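Long-range contacts in NF-kappa-B inhibitor beta (PDB 1OY3), which inhibits the transcription factor NF-kappa-B by binding it and trapping it in the cytoplasm: residues Ile167-Glu172 / Ala202-Val207; Thr227-Ala232 / Arg242-His247. All blocks are in the same frame, centred on the assembly; numbering follows the deposited sequence.

Overall arrangement
Both contacts belong to the stack of ankyrin repeats, but one joins neighbouring repeats and the other lies within a single repeat. Contact 1 links ANK 4 and ANK 5 through the turns between their paired helices; contact 2 holds the two helices of ANK 6 against each other. Their centres are about 15 Å apart, and along the chain the first closes before the second opens. They meet where Leu243 of contact 2 packs on helix 205-213, its CD2 3.2 Å from Ala205 O of contact 1. Contact 1 sits about 14 Å from the centre of the chain, contact 2 about 25 Å, and no other protein chain touches either.

Contact 1 (Ile167-Glu172 / Ala202-Val207)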
loop_
_atom_site.group_PDB
_atom_site.type_symbol
_atom_site.label_atom_id
_atom_site.label_comp_id
_atom_site.label_asym_id
_atom_site.label_seq_id
_atom_site.Cartn_x
_atom_site.Cartn_y
_atom_site.Cartn_z
ATOM N N ILE C 167 -5.658 2.780 -8.326
ATOM C CA ILE C 167 -5.351 3.832 -7.357
ATOM C C ILE C 167 -4.587 4.946 -8.067
ATOM O O ILE C 167 -4.802 6.128 -7.807
ATOM C CB ILE C 167 -4.465 3.328 -6.189
ATOM C CG1 ILE C 167 -5.176 2.222 -5.410
ATOM C CG2 ILE C 167 -4.112 4.494 -5.267
ATOM C CD1 ILE C 167 -6.558 2.570 -4.974
ATOM N N HIS C 168 -3.694 4.560 -8.972
ATOM C CA HIS C 168 -2.914 5.535 -9.712
ATOM C C HIS C 168 -3.567 5.988 -11.005
ATOM O O HIS C 168 -2.895 6.548 -11.861
ATOM C CB HIS C 168 -1.514 5.002 -10.028
ATOM C CG HIS C 168 -0.639 4.833 -8.824
ATOM N ND1 HIS C 168 -0.904 3.911 -7.833
ATOM C CD2 HIS C 168 0.505 5.461 -8.458
ATOM C CE1 HIS C 168 0.039 3.977 -6.909
ATOM N NE2 HIS C 168 0.905 4.910 -7.264
ATOM N N LYS C 169 -4.869 5.753 -11.147
ATOM C CA LYS C 169 -5.605 6.183 -12.335
ATOM C C LYS C 169 -4.808 5.908 -13.608
ATOM O O LYS C 169 -4.658 6.780 -14.464
ATOM C CB LYS C 169 -5.905 7.685 -12.243
ATOM C CG LYS C 169 -6.488 8.129 -10.900
ATOM C CD LYS C 169 -6.694 9.648 -10.849
ATOM C CE LYS C 169 -5.396 10.396 -11.154
ATOM N NZ LYS C 169 -5.551 11.885 -11.223
ATOM N N ASP C 170 -4.301 4.686 -13.728
ATOM C CA ASP C 170 -3.504 4.299 -14.880
ATOM C C ASP C 170 -4.332 3.402 -15.809
ATOM O O ASP C 170 -4.328 2.175 -15.687
ATOM C CB ASP C 170 -2.253 3.585 -14.381
ATOM C CG ASP C 170 -1.256 3.321 -15.480
ATOM O OD1 ASP C 170 -0.088 3.034 -15.152
ATOM O OD2 ASP C 170 -1.643 3.393 -16.664
ATOM N N ALA C 171 -5.043 4.034 -16.738
ATOM C CA ALA C 171 -5.906 3.341 -17.679
ATOM C C ALA C 171 -5.135 2.347 -18.536
ATOM O O ALA C 171 -5.577 1.219 -18.746
ATOM C CB ALA C 171 -6.616 4.358 -18.564
ATOM N N GLU C 172 -3.986 2.778 -19.040
ATOM C CA GLU C 172 -3.158 1.919 -19.859
ATOM C C GLU C 172 -2.757 0.661 -19.076
ATOM O O GLU C 172 -2.814 -0.460 -19.603
ATOM C CB GLU C 172 -1.911 2.671 -20.312
ATOM C CG GLU C 172 -1.663 2.569 -21.800
ATOM C CD GLU C 172 -1.988 1.189 -22.341
ATOM O OE1 GLU C 172 -1.360 0.204 -21.897
ATOM O OE2 GLU C 172 -2.879 1.090 -23.210
ATOM N N ALA C 202 -10.890 7.443 -6.903
ATOM C CA ALA C 202 -9.872 8.096 -7.726
ATOM C C ALA C 202 -10.472 9.091 -8.715
ATOM O O ALA C 202 -9.738 9.821 -9.386
ATOM C CB ALA C 202 -9.079 7.044 -8.487
ATOM N N GLN C 203 -11.802 9.107 -8.801
ATOM C CA GLN C 203 -12.530 9.980 -9.721
ATOM C C GLN C 203 -11.981 9.791 -11.143
ATOM O O GLN C 203 -11.980 10.718 -11.951
ATOM C CB GLN C 203 -12.405 11.451 -9.286
ATOM C CG GLN C 203 -12.946 11.753 -7.883
ATOM C CD GLN C 203 -14.459 11.623 -7.782
ATOM O OE1 GLN C 203 -15.206 12.490 -8.243
ATOM N NE2 GLN C 203 -14.917 10.533 -7.181
ATOM N N ALA C 204 -11.499 8.585 -11.434
ATOM C CA ALA C 204 -10.964 8.284 -12.755
ATOM C C ALA C 204 -12.067 7.609 -13.565
ATOM O O ALA C 204 -12.193 6.382 -13.577
ATOM C CB ALA C 204 -9.742 7.374 -12.635
ATOM N N ALA C 205 -12.865 8.431 -14.237
ATOM C CA ALA C 205 -13.989 7.956 -15.038
ATOM C C ALA C 205 -13.620 6.973 -16.143
ATOM O O ALA C 205 -14.320 5.976 -16.344
ATOM C CB ALA C 205 -14.737 9.150 -15.637
ATOM N N SER C 206 -12.537 7.254 -16.863
ATOM C CA SER C 206 -12.109 6.386 -17.959
ATOM C C SER C 206 -11.708 5.003 -17.438
ATOM O O SER C 206 -11.927 3.987 -18.100
ATOM C CB SER C 206 -10.940 7.018 -18.714
ATOM O OG SER C 206 -9.726 6.843 -18.007
ATOM N N VAL C 207 -11.120 4.972 -16.247
ATOM C CA VAL C 207 -10.715 3.721 -15.624
ATOM C C VAL C 207 -11.986 3.018 -15.162
ATOM O O VAL C 207 -12.130 1.801 -15.308
ATOM C CB VAL C 207 -9.767 3.983 -14.416
ATOM C CG1 VAL C 207 -9.574 2.706 -13.594
ATOM C CG2 VAL C 207 -8.426 4.481 -14.924
#
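Equivalent interhelical turns of ankyrin repeats ANK 4 and ANK 5 lie side by side here, with Lys169 reaching across to Ala202 and Ala204. The aliphatic part of the lysine does the touching: CG rests 3.7 Å from Ala202 CB and 3.8 Å from Ala204 CB, while CD passes 3.4 Å from Ala202 O. With chi1 of -48°, CG is anti to the carbonyl carbon and lies across from both methyl groups, which meet it from the same side. Two alanines suit the spot, since their short side chains leave room for a long methylene chain. Farther along, Val207 places CG2 4.1 Å from Ala171 CB and 3.9 Å from Ala171 N, so that one branch packs on the first turn of helix 171-180. Ser206 OG also meets the methyl of Ala171, 4.0 Å from its CB. No hydrogen bond joins the two segments; polar bonds instead cap the helices. Lys169 is the positive-phi residue of a Schellman motif that ends helix 161-167, and Asp170 follows as N-cap, its OD2 accepting from Met173 N. Gln203 ends helix 195-201 with a Schellman motif too, and its OE1 also reaches Asn237 N; Ala204 takes the N-cap position of helix 205-213. Such tight turns, stacked side by side and here one residue out of step at Lys169-Ala204, are characteristic of the ankyrin helix-turn-helix stack.

Contact 2 (Thr227-Ala232 / Arg242-His247); sequences TPLGSA and RLLRAH
The axes of segments 228-232 and 242-246 run nearly antiparallel, approaching to 9.6 Å with N-to-C directions 152° apart; Leu229 and Leu244 have the nearest CA atoms, 6.1 Å from each other. Leu244 is the central side chain. Its CB points toward the other helix, and chi1 of -74° sets CG beside its own N, which lays the methyls on the partner: CD1 is 3.5 Å from Leu229 CA and 3.8 Å from Ala232 CB, and also meets Pro228 O, while CD2 packs 3.9 Å from Pro228 CB. Alanine at 232 gives a small methyl against which CD1 can settle, and the proline ring, free of a backbone N-H, is at home in the first turn. Leu229 slides past Leu244 in the opposite direction, its CG 4.1 Å from Leu244 CB, and crosses Arg245 at about a right angle: CD2 lies 3.4 Å from Arg245 NH1, approaching the guanidinium obliquely. At the helix start, Thr227 OG1 accepts from Gly230 N at 3.1 Å, an N-cap bond. NH2 of Arg245 has a long, weak ion pair with OE1 of Glu251. As no hydrogen bond crosses between the segments, their cohesion is apolar: leucine, proline and alanine probably keep water out between the helices of ANK 6, and the arginine lays its guanidinium against Leu229 at the exposed edge.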
loop_
_atom_site.group_PDB
_atom_site.type_symbol
_atom_site.label_atom_id
_atom_site.label_comp_id
_atom_site.label_asym_id
_atom_site.label_seq_id
_atom_site.Cartn_x
_atom_site.Cartn_y
_atom_site.Cartn_z
ATOM N N THR C 227 -22.042 0.709 -2.266
ATOM C CA THR C 227 -21.680 0.268 -3.610
ATOM C C THR C 227 -20.906 1.362 -4.338
ATOM O O THR C 227 -20.776 2.486 -3.847
ATOM C CB THR C 227 -22.929 -0.023 -4.447
ATOM O OG1 THR C 227 -23.690 1.184 -4.574
ATOM C CG2 THR C 227 -23.782 -1.082 -3.788
ATOM N N PRO C 228 -20.386 1.048 -5.534
ATOM C CA PRO C 228 -19.638 2.059 -6.283
ATOM C C PRO C 228 -20.510 3.266 -6.622
ATOM O O PRO C 228 -20.053 4.412 -6.553
ATOM C CB PRO C 228 -19.187 1.297 -7.524
ATOM C CG PRO C 228 -18.985 -0.092 -6.991
ATOM C CD PRO C 228 -20.217 -0.286 -6.143
ATOM N N LEU C 229 -21.768 3.006 -6.984
ATOM C CA LEU C 229 -22.694 4.084 -7.330
ATOM C C LEU C 229 -22.962 4.914 -6.085
ATOM O O LEU C 229 -22.854 6.140 -6.110
ATOM C CB LEU C 229 -24.021 3.523 -7.852
ATOM C CG LEU C 229 -24.809 4.406 -8.835
ATOM C CD1 LEU C 229 -26.193 3.805 -9.031
ATOM C CD2 LEU C 229 -24.922 5.838 -8.335
ATOM N N GLY C 230 -23.324 4.229 -5.003
ATOM C CA GLY C 230 -23.598 4.903 -3.746
ATOM C C GLY C 230 -22.411 5.754 -3.352
ATOM O O GLY C 230 -22.562 6.837 -2.789
ATOM N N SER C 231 -21.218 5.259 -3.661
ATOM C CA SER C 231 -20.006 5.988 -3.343
ATOM C C SER C 231 -19.865 7.167 -4.288
ATOM O O SER C 231 -19.533 8.273 -3.863
ATOM C CB SER C 231 -18.785 5.071 -3.465
ATOM O OG SER C 231 -17.597 5.774 -3.142
ATOM N N ALA C 232 -20.126 6.929 -5.573
ATOM C CA ALA C 232 -20.018 7.979 -6.582
ATOM C C ALA C 232 -20.964 9.153 -6.327
ATOM O O ALA C 232 -20.651 10.297 -6.674
ATOM C CB ALA C 232 -20.268 7.399 -7.972
ATOM N N ARG C 242 -23.030 8.722 -13.770
ATOM C CA ARG C 242 -23.636 8.486 -15.077
ATOM C C ARG C 242 -23.199 7.131 -15.622
ATOM O O ARG C 242 -24.035 6.303 -15.990
ATOM C CB ARG C 242 -23.227 9.588 -16.055
ATOM C CG ARG C 242 -23.586 11.003 -15.603
ATOM C CD ARG C 242 -23.020 12.051 -16.561
ATOM N NE ARG C 242 -23.262 13.417 -16.102
ATOM C CZ ARG C 242 -22.698 14.497 -16.636
ATOM N NH1 ARG C 242 -21.855 14.380 -17.653
ATOM N NH2 ARG C 242 -22.971 15.700 -16.148
ATOM N N LEU C 243 -21.886 6.910 -15.665
ATOM C CA LEU C 243 -21.316 5.653 -16.158
ATOM C C LEU C 243 -21.940 4.454 -15.470
ATOM O O LEU C 243 -22.526 3.588 -16.124
ATOM C CB LEU C 243 -19.802 5.626 -15.930
ATOM C CG LEU C 243 -18.902 6.329 -16.950
ATOM C CD1 LEU C 243 -19.395 7.738 -17.205
ATOM C CD2 LEU C 243 -17.465 6.337 -16.432
ATOM N N LEU C 244 -21.797 4.404 -14.148
ATOM C CA LEU C 244 -22.347 3.307 -13.356
ATOM C C LEU C 244 -23.815 3.105 -13.700
ATOM O O LEU C 244 -24.267 1.972 -13.882
ATOM C CB LEU C 244 -22.178 3.600 -11.859
ATOM C CG LEU C 244 -20.739 3.442 -11.355
ATOM C CD1 LEU C 244 -20.517 4.250 -10.084
ATOM C CD2 LEU C 244 -20.459 1.962 -11.123
ATOM N N ARG C 245 -24.551 4.209 -13.799
ATOM C CA ARG C 245 -25.966 4.151 -14.144
ATOM C C ARG C 245 -26.085 3.447 -15.494
ATOM O O ARG C 245 -26.718 2.398 -15.612
ATOM C CB ARG C 245 -26.546 5.561 -14.277
ATOM C CG ARG C 245 -26.501 6.433 -13.030
ATOM C CD ARG C 245 -27.550 6.037 -12.008
ATOM N NE ARG C 245 -28.124 7.210 -11.348
ATOM C CZ ARG C 245 -27.418 8.135 -10.705
ATOM N NH1 ARG C 245 -26.099 8.031 -10.625
ATOM N NH2 ARG C 245 -28.029 9.168 -10.143
ATOM N N ALA C 246 -25.449 4.037 -16.503
ATOM C CA ALA C 246 -25.469 3.511 -17.864
ATOM C C ALA C 246 -25.085 2.039 -17.971
ATOM O O ALA C 246 -25.474 1.363 -18.921
ATOM C CB ALA C 246 -24.562 4.351 -18.756
ATOM N N HIS C 247 -24.323 1.537 -17.004
ATOM C CA HIS C 247 -23.917 0.137 -17.035
ATOM C C HIS C 247 -24.709 -0.786 -16.119
ATOM O O HIS C 247 -24.221 -1.843 -15.719
ATOM C CB HIS C 247 -22.422 -0.004 -16.747
ATOM C CG HIS C 247 -21.564 0.165 -17.962
ATOM N ND1 HIS C 247 -21.179 1.402 -18.438
ATOM C CD2 HIS C 247 -21.069 -0.745 -18.837
ATOM C CE1 HIS C 247 -20.486 1.246 -19.553
ATOM N NE2 HIS C 247 -20.406 -0.046 -19.816
#